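Local structure of mariner Mos1 transposase (Drosophila mauritiana, 4MDB) at residues I32-E37 with A161-H166; V124-D129 with L146-L151. The protein catalyses cut-and-paste transposition of the Mos1 element as a metal-dependent homodimer, here represented by its catalytic domain with the inhibitor raltegravir and two magnesium ions. The protein carries 1 engineered substitution. All coordinates share one frame; numbering follows the deposited sequence.

In the fold
Both contacts belong to the RNase H-like catalytic domain and meet at its mixed sheet, their centres about 12 Å apart. Along the chain the order is 32-37, 124-129, 146-151, 161-166, with both segments of interaction 2 falling between those of interaction 1. Strands 32-42 and 125-127 are parallel neighbours, joined where V33 O and T34 OG1 meet L127. Interaction 2 adds the strand 149-150 at one edge of the sheet, from which the chain runs on to helix 162-175 of interaction 1. The three aspartates of the DDD motif are thereby gathered: D36 and D164 from interaction 1, D129 from interaction 2, around two magnesium ions and raltegravir.

Interaction 1: I32-E37 with A161-H166; sequences IVTGDE and APSDYH. With MG (magnesium ion), chain C; MG (magnesium ion), chain D; RLT (N-(4-fluorobenzyl)-5-hydroxy-1-methyl-2-(1-methyl-1-{[(5-methyl-1,3,4-oxadiazol-2-yl)carbonyl]amino}ethyl)-6-oxo-1,6-di hydropyrimidine-4-carboxamide), chain B.
The flat carboxylates of D36 and D164 meet at one magnesium ion (chain C), their planes turned about 90° against each other. D164 holds this ion through both oxygens, OD1 at 2.1 Å and OD2 at 2.3 Å, whereas D36 gives it OD2 alone, at 1.9 Å. The other oxygen, D36 OD1, reaches the second magnesium (chain D) at 2.1 Å, and the carboxylate thus bridges the pair. On the helix itself, the Y165 ring has P162 CA over one face, offset toward the rim. D36 CG stands anti to its own N (chi1 -168°), which carries the carboxylate out from the strand to the metals. Raltegravir OAG and OAH and water 2 complete six ligands on the chain C ion; OAH is shared with the chain D ion, where D129 OD2 also binds.

This is the two-metal site of an RNase H-like transposase: D36 comes from strand 32-42, the first along the chain and central in the sheet, and D164 lies in the first turn of helix 162-175, with A161 at its N-cap position. The axes of 32-37 and 162-166 differ in direction by 70°. The close crossing is made by S163, whose CB packs on D36 CB at 3.6 Å, while its OG lies 3.5 Å from G35 C and is hydrogen-bonded to W77 NE1. Beside it, T34 CG2 crosses P162 CB more loosely. Water 1 links the T34 side chain to the helix start, donating to T34 OG1 (2.6 Å) and accepting from S163 N (2.9 Å); T34 OG1 also bonds to L127 O. E37 forms a second shell: its backbone O accepts from metal-bound waters 2 and 4 and its OE2 from water 3, while OE1 is bonded to H134 NE2.

Interaction 2: V124-D129 with L146-L151; sequences VIFLHD and LNWEVL. With MG (magnesium ion), chain D; RLT (N-(4-fluorobenzyl)-5-hydroxy-1-methyl-2-(1-methyl-1-{[(5-methyl-1,3,4-oxadiazol-2-yl)carbonyl]amino}ethyl)-6-oxo-1,6-di hydropyrimidine-4-carboxamide), chain B.
F126 N donates to E149 O at 2.7 Å in a nearly straight bond (173° at the hydrogen). L151 N in turn donates to F126 O at 3.0 Å, and E149 N to V124 O, the ladder of a parallel pair with I125 beside E149 and F126 beside V150. Water 6 accepts from H128 N and lies close to both F126 O and L151 O; its two hydrogens cannot serve every nearby acceptor, and which carbonyls it bonds stays open.

V124 CB sits over the five-membered ring of W148 in a CH-pi contact, 3.7 Å from the centroid, and L146 CD1 stands over the opposite face, near the rim of the six-membered ring. F126 meets that six-membered ring obliquely, planes at 49°, with W148 CE3 above one face of the phenyl ring. F126, its CG trans to the main-chain N (chi1 -165°), reaches W148 with CD1 and lays CE2 over the H128 imidazole. I125 CG2 touches L151 CD1 at 3.6 Å on the other face of the sheet. Past the strand, D129 OD2 binds the chain D magnesium at 2.1 Å, and OD1 accepts from metal-bound water 3.

The two strands form a beta-alpha-beta crossover through helices 132-135 and 137-146. F126 and W148 pack against L143 of helix 137-146 and against helix 96-113, I125 and L151 against helix 6-25, where R22 salt-bridges E149; strand 32-42 flanks the other edge of 125-127.

Interaction 1: I32-E37 with A161-H166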
loop_
_atom_site.group_PDB
_atom_site.type_symbol
_atom_site.label_atom_id
_atom_site.label_comp_id
_atom_site.label_asym_id
_atom_site.label_seq_id
_atom_site.Cartn_x
_atom_site.Cartn_y
_atom_site.Cartn_z
ATOM N N ILE A 32 4.458 2.159 -9.926
ATOM C CA ILE A 32 3.518 1.712 -8.898
ATOM C C ILE A 32 3.521 2.672 -7.707
ATOM O O ILE A 32 4.579 3.078 -7.176
ATOM C CB ILE A 32 3.907 0.301 -8.371
ATOM C CG1 ILE A 32 3.699 -0.724 -9.459
ATOM C CG2 ILE A 32 3.101 -0.034 -7.153
ATOM C CD1 ILE A 32 4.182 -2.098 -9.084
ATOM N N VAL A 33 2.341 3.052 -7.340
ATOM C CA VAL A 33 2.084 3.733 -6.116
ATOM C C VAL A 33 1.201 2.746 -5.332
ATOM O O VAL A 33 0.206 2.217 -5.850
ATOM C CB VAL A 33 1.291 5.028 -6.403
ATOM C CG1 VAL A 33 0.727 5.687 -5.150
ATOM C CG2 VAL A 33 2.142 6.023 -7.189
ATOM N N THR A 34 1.566 2.562 -4.073
ATOM C CA THR A 34 0.857 1.558 -3.250
ATOM C C THR A 34 0.510 2.118 -1.919
ATOM O O THR A 34 1.169 3.035 -1.421
ATOM C CB THR A 34 1.626 0.236 -3.257
ATOM O OG1 THR A 34 0.838 -0.850 -2.748
ATOM C CG2 THR A 34 2.862 0.268 -2.398
ATOM N N GLY A 35 -0.432 1.483 -1.221
ATOM C CA GLY A 35 -0.811 1.977 0.087
ATOM C C GLY A 35 -1.683 1.024 0.818
ATOM O O GLY A 35 -2.234 0.050 0.252
ATOM N N ASP A 36 -1.844 1.314 2.085
ATOM C CA ASP A 36 -2.626 0.408 2.991
ATOM C C ASP A 36 -2.763 1.151 4.342
ATOM O O ASP A 36 -2.060 2.132 4.660
ATOM C CB ASP A 36 -1.871 -0.894 3.229
ATOM C CG ASP A 36 -2.704 -1.991 3.883
ATOM O OD1 ASP A 36 -3.907 -2.016 3.607
ATOM O OD2 ASP A 36 -2.007 -2.766 4.609
ATOM N N GLU A 37 -3.687 0.620 5.158
ATOM C CA GLU A 37 -4.028 1.124 6.476
ATOM C C GLU A 37 -3.487 0.181 7.546
ATOM O O GLU A 37 -3.500 -1.037 7.380
ATOM C CB GLU A 37 -5.564 1.190 6.571
ATOM C CG GLU A 37 -6.238 2.138 5.610
ATOM C CD GLU A 37 -6.726 1.506 4.280
ATOM O OE1 GLU A 37 -7.605 2.138 3.603
ATOM O OE2 GLU A 37 -6.222 0.400 3.936
ATOM N N ALA A 161 1.432 -7.622 -0.912
ATOM C CA ALA A 161 1.232 -6.166 -0.761
ATOM C C ALA A 161 2.487 -5.534 -0.157
ATOM O O ALA A 161 2.842 -5.783 1.003
ATOM C CB ALA A 161 0.053 -5.922 0.157
ATOM N N PRO A 162 3.207 -4.690 -0.911
ATOM C CA PRO A 162 4.453 -4.120 -0.347
ATOM C C PRO A 162 4.258 -3.369 0.996
ATOM O O PRO A 162 5.176 -3.410 1.837
ATOM C CB PRO A 162 4.979 -3.217 -1.452
ATOM C CG PRO A 162 4.456 -3.840 -2.735
ATOM C CD PRO A 162 3.095 -4.371 -2.336
ATOM N N SER A 163 3.134 -2.716 1.210
ATOM C CA SER A 163 2.898 -2.047 2.474
ATOM C C SER A 163 2.934 -3.019 3.627
ATOM O O SER A 163 3.464 -2.656 4.696
ATOM C CB SER A 163 1.594 -1.284 2.497
ATOM O OG SER A 163 1.500 -0.275 1.457
ATOM N N ASP A 164 2.419 -4.237 3.392
ATOM C CA ASP A 164 2.441 -5.263 4.462
ATOM C C ASP A 164 3.763 -6.009 4.570
ATOM O O ASP A 164 4.347 -6.037 5.658
ATOM C CB ASP A 164 1.251 -6.200 4.235
ATOM C CG ASP A 164 -0.065 -5.502 4.625
ATOM O OD1 ASP A 164 -0.084 -4.818 5.698
ATOM O OD2 ASP A 164 -1.046 -5.585 3.924
ATOM N N TYR A 165 4.262 -6.593 3.503
ATOM C CA TYR A 165 5.484 -7.395 3.664
ATOM C C TYR A 165 6.783 -6.642 3.805
ATOM O O TYR A 165 7.759 -7.198 4.330
ATOM C CB TYR A 165 5.620 -8.376 2.496
ATOM C CG TYR A 165 5.945 -7.787 1.103
ATOM C CD1 TYR A 165 7.190 -7.260 0.807
ATOM C CD2 TYR A 165 5.002 -7.787 0.083
ATOM C CE1 TYR A 165 7.486 -6.731 -0.422
ATOM C CE2 TYR A 165 5.295 -7.300 -1.160
ATOM C CZ TYR A 165 6.533 -6.747 -1.439
ATOM O OH TYR A 165 6.923 -6.222 -2.675
ATOM N N HIS A 166 6.788 -5.361 3.435
ATOM C CA HIS A 166 7.929 -4.508 3.545
ATOM C C HIS A 166 7.768 -3.367 4.534
ATOM O O HIS A 166 8.470 -3.322 5.523
ATOM C CB HIS A 166 8.338 -4.000 2.168
ATOM C CG HIS A 166 9.664 -3.360 2.137
ATOM N ND1 HIS A 166 10.833 -4.069 2.161
ATOM C CD2 HIS A 166 10.019 -2.042 2.117
ATOM C CE1 HIS A 166 11.861 -3.240 2.104
ATOM N NE2 HIS A 166 11.398 -2.006 2.132
HETATM MG MG MG C . -2.121 -4.443 5.568
HETATM MG MG MG D . -5.328 -3.400 4.218
HETATM C CAA RLT B . -10.370 -10.744 1.999
HETATM C CAB RLT B . -2.728 -8.544 7.551
HETATM C CAC RLT B . -4.768 -10.720 6.878
HETATM C CAD RLT B . -5.749 -9.173 8.929
HETATM O OAE RLT B . -6.841 -4.720 4.621
HETATM O OAF RLT B . -6.505 -9.938 4.544
HETATM O OAG RLT B . -2.319 -6.372 6.415
HETATM O OAH RLT B . -4.063 -4.857 5.074
HETATM F FAI RLT B . -11.284 -8.647 0.566
HETATM C CAJ RLT B . -9.561 -7.394 1.658
HETATM C CAK RLT B . -11.652 -7.744 2.759
HETATM C CAL RLT B . -9.096 -6.675 2.778
HETATM C CAM RLT B . -11.199 -7.029 3.877
HETATM C CAN RLT B . -9.467 -5.739 5.141
HETATM N NAO RLT B . -10.877 -10.410 4.585
HETATM N NAP RLT B . -9.960 -10.174 5.644
HETATM N NAQ RLT B . -6.240 -7.701 6.242
HETATM N NAR RLT B . -8.190 -6.349 5.533
HETATM N NAS RLT B . -7.082 -9.824 6.808
HETATM O OAT RLT B . -8.811 -10.338 3.695
HETATM C CAU RLT B . -7.008 -5.797 5.126
HETATM C CAV RLT B . -7.331 -9.936 5.473
HETATM C CAW RLT B . -10.124 -10.500 3.458
HETATM C CAX RLT B . -10.850 -7.937 1.646
HETATM C CAY RLT B . -9.927 -6.481 3.907
HETATM C CAZ RLT B . -4.557 -5.946 5.679
HETATM C CBA RLT B . -8.741 -10.117 5.044
HETATM C CBB RLT B . -5.895 -6.506 5.627
HETATM C CBC RLT B . -5.286 -8.443 6.862
HETATM C CBD RLT B . -3.528 -6.743 6.302
HETATM N NBE RLT B . -3.939 -7.941 6.911
HETATM C CBF RLT B . -5.822 -9.818 7.517
HETATM O O HOH W 1 0.778 -2.125 -0.443
HETATM O O HOH W 2 -2.378 -3.513 7.372
HETATM O O HOH W 3 -6.849 -2.102 3.653
HETATM O O HOH W 4 -5.466 -2.481 6.096
#

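Interaction 2: V124-D129 with L146-L151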
loop_
_atom_site.group_PDB
_atom_site.type_symbol
_atom_site.label_atom_id
_atom_site.label_comp_id
_atom_site.label_asym_id
_atom_site.label_seq_id
_atom_site.Cartn_x
_atom_site.Cartn_y
_atom_site.Cartn_z
ATOM N N VAL A 124 0.002 6.564 -13.439
ATOM C CA VAL A 124 0.074 5.926 -12.134
ATOM C C VAL A 124 -0.498 4.522 -12.266
ATOM O O VAL A 124 -1.602 4.329 -12.810
ATOM C CB VAL A 124 -0.650 6.707 -11.054
ATOM C CG1 VAL A 124 -0.762 5.849 -9.778
ATOM C CG2 VAL A 124 0.023 8.086 -10.879
ATOM N N ILE A 125 0.193 3.547 -11.671
ATOM C CA ILE A 125 -0.321 2.246 -11.500
ATOM C C ILE A 125 -0.593 2.107 -9.982
ATOM O O ILE A 125 0.356 2.098 -9.223
ATOM C CB ILE A 125 0.631 1.165 -12.004
ATOM C CG1 ILE A 125 0.833 1.306 -13.511
ATOM C CG2 ILE A 125 0.164 -0.248 -11.622
ATOM C CD1 ILE A 125 1.885 0.411 -14.085
ATOM N N PHE A 126 -1.799 1.817 -9.583
ATOM C CA PHE A 126 -2.176 1.897 -8.171
ATOM C C PHE A 126 -2.404 0.507 -7.641
ATOM O O PHE A 126 -3.199 -0.272 -8.193
ATOM C CB PHE A 126 -3.448 2.730 -8.001
ATOM C CG PHE A 126 -3.756 3.176 -6.610
ATOM C CD1 PHE A 126 -2.874 3.916 -5.902
ATOM C CD2 PHE A 126 -4.991 2.877 -6.032
ATOM C CE1 PHE A 126 -3.175 4.409 -4.653
ATOM C CE2 PHE A 126 -5.290 3.346 -4.755
ATOM C CZ PHE A 126 -4.350 4.125 -4.097
ATOM N N LEU A 127 -1.733 0.208 -6.544
ATOM C CA LEU A 127 -1.870 -1.094 -5.893
ATOM C C LEU A 127 -2.373 -0.928 -4.500
ATOM O O LEU A 127 -1.665 -0.385 -3.608
ATOM C CB LEU A 127 -0.545 -1.861 -5.934
ATOM C CG LEU A 127 -0.443 -3.230 -5.200
ATOM C CD1 LEU A 127 -1.415 -4.165 -5.886
ATOM C CD2 LEU A 127 0.988 -3.669 -5.375
ATOM N N HIS A 128 -3.618 -1.351 -4.329
ATOM C CA HIS A 128 -4.222 -1.373 -2.996
ATOM C C HIS A 128 -5.019 -2.634 -2.824
ATOM O O HIS A 128 -5.350 -3.290 -3.779
ATOM C CB HIS A 128 -5.068 -0.076 -2.699
ATOM C CG HIS A 128 -6.286 0.119 -3.519
ATOM N ND1 HIS A 128 -7.210 1.104 -3.226
ATOM C CD2 HIS A 128 -6.735 -0.478 -4.652
ATOM C CE1 HIS A 128 -8.188 1.071 -4.109
ATOM N NE2 HIS A 128 -7.924 0.133 -4.990
ATOM N N ASP A 129 -5.348 -2.927 -1.579
ATOM C CA ASP A 129 -6.109 -4.152 -1.349
ATOM C C ASP A 129 -7.627 -4.011 -1.500
ATOM O O ASP A 129 -8.153 -2.962 -1.828
ATOM C CB ASP A 129 -5.623 -4.793 -0.074
ATOM C CG ASP A 129 -6.024 -4.088 1.212
ATOM O OD1 ASP A 129 -7.024 -3.401 1.186
ATOM O OD2 ASP A 129 -5.291 -4.164 2.279
ATOM N N LEU A 146 -9.301 9.976 -11.937
ATOM C CA LEU A 146 -7.851 10.136 -11.796
ATOM C C LEU A 146 -7.118 9.386 -12.926
ATOM O O LEU A 146 -6.069 9.793 -13.342
ATOM C CB LEU A 146 -7.401 9.585 -10.446
ATOM C CG LEU A 146 -7.850 10.394 -9.205
ATOM C CD1 LEU A 146 -7.633 9.592 -7.924
ATOM C CD2 LEU A 146 -7.026 11.666 -9.217
ATOM N N ASN A 147 -7.739 8.328 -13.375
ATOM C CA ASN A 147 -7.272 7.444 -14.439
ATOM C C ASN A 147 -5.947 6.792 -14.123
ATOM O O ASN A 147 -5.027 6.699 -14.924
ATOM C CB ASN A 147 -7.264 8.123 -15.774
ATOM C CG ASN A 147 -7.555 7.123 -16.885
ATOM O OD1 ASN A 147 -6.690 6.758 -17.635
ATOM N ND2 ASN A 147 -8.693 6.597 -16.882
ATOM N N TRP A 148 -5.876 6.308 -12.906
ATOM C CA TRP A 148 -4.836 5.404 -12.480
ATOM C C TRP A 148 -5.239 4.023 -12.880
ATOM O O TRP A 148 -6.413 3.626 -12.739
ATOM C CB TRP A 148 -4.675 5.511 -10.974
ATOM C CG TRP A 148 -4.269 6.918 -10.456
ATOM C CD1 TRP A 148 -3.844 8.030 -11.220
ATOM C CD2 TRP A 148 -4.231 7.351 -9.100
ATOM N NE1 TRP A 148 -3.577 9.051 -10.414
ATOM C CE2 TRP A 148 -3.801 8.693 -9.105
ATOM C CE3 TRP A 148 -4.501 6.732 -7.878
ATOM C CZ2 TRP A 148 -3.611 9.426 -7.942
ATOM C CZ3 TRP A 148 -4.340 7.514 -6.680
ATOM C CH2 TRP A 148 -3.917 8.839 -6.744
ATOM N N GLU A 149 -4.260 3.273 -13.305
ATOM C CA GLU A 149 -4.481 1.869 -13.582
ATOM C C GLU A 149 -4.508 1.096 -12.264
ATOM O O GLU A 149 -3.511 1.095 -11.542
ATOM C CB GLU A 149 -3.345 1.380 -14.465
ATOM C CG GLU A 149 -3.714 -0.001 -14.920
ATOM C CD GLU A 149 -2.629 -0.743 -15.631
ATOM O OE1 GLU A 149 -2.876 -1.999 -15.770
ATOM O OE2 GLU A 149 -1.589 -0.141 -15.989
ATOM N N VAL A 150 -5.610 0.398 -11.984
ATOM C CA VAL A 150 -5.752 -0.342 -10.755
ATOM C C VAL A 150 -5.288 -1.791 -10.976
ATOM O O VAL A 150 -5.804 -2.535 -11.828
ATOM C CB VAL A 150 -7.174 -0.253 -10.230
ATOM C CG1 VAL A 150 -7.331 -1.064 -8.956
ATOM C CG2 VAL A 150 -7.505 1.195 -9.980
ATOM N N LEU A 151 -4.249 -2.158 -10.266
ATOM C CA LEU A 151 -3.671 -3.478 -10.382
ATOM C C LEU A 151 -4.551 -4.486 -9.664
ATOM O O LEU A 151 -5.133 -4.203 -8.654
ATOM C CB LEU A 151 -2.239 -3.389 -9.790
ATOM C CG LEU A 151 -1.080 -3.962 -10.530
ATOM C CD1 LEU A 151 -0.898 -3.628 -12.012
ATOM C CD2 LEU A 151 0.203 -3.825 -9.752
HETATM MG MG MG D . -5.328 -3.400 4.218
HETATM C CAA RLT B . -10.370 -10.744 1.999
HETATM C CAB RLT B . -2.728 -8.544 7.551
HETATM C CAC RLT B . -4.768 -10.720 6.878
HETATM C CAD RLT B . -5.749 -9.173 8.929
HETATM O OAE RLT B . -6.841 -4.720 4.621
HETATM O OAF RLT B . -6.505 -9.938 4.544
HETATM O OAG RLT B . -2.319 -6.372 6.415
HETATM O OAH RLT B . -4.063 -4.857 5.074
HETATM F FAI RLT B . -11.284 -8.647 0.566
HETATM C CAJ RLT B . -9.561 -7.394 1.658
HETATM C CAK RLT B . -11.652 -7.744 2.759
HETATM C CAL RLT B . -9.096 -6.675 2.778
HETATM C CAM RLT B . -11.199 -7.029 3.877
HETATM C CAN RLT B . -9.467 -5.739 5.141
HETATM N NAO RLT B . -10.877 -10.410 4.585
HETATM N NAP RLT B . -9.960 -10.174 5.644
HETATM N NAQ RLT B . -6.240 -7.701 6.242
HETATM N NAR RLT B . -8.190 -6.349 5.533
HETATM N NAS RLT B . -7.082 -9.824 6.808
HETATM O OAT RLT B . -8.811 -10.338 3.695
HETATM C CAU RLT B . -7.008 -5.797 5.126
HETATM C CAV RLT B . -7.331 -9.936 5.473
HETATM C CAW RLT B . -10.124 -10.500 3.458
HETATM C CAX RLT B . -10.850 -7.937 1.646
HETATM C CAY RLT B . -9.927 -6.481 3.907
HETATM C CAZ RLT B . -4.557 -5.946 5.679
HETATM C CBA RLT B . -8.741 -10.117 5.044
HETATM C CBB RLT B . -5.895 -6.506 5.627
HETATM C CBC RLT B . -5.286 -8.443 6.862
HETATM C CBD RLT B . -3.528 -6.743 6.302
HETATM N NBE RLT B . -3.939 -7.941 6.911
HETATM C CBF RLT B . -5.822 -9.818 7.517
HETATM O O HOH W 5 -2.180 8.494 -14.096
HETATM O O HOH W 6 -4.863 -2.318 -6.861
HETATM O O HOH W 3 -6.849 -2.102 3.653
HETATM O O HOH W 4 -5.466 -2.481 6.096
#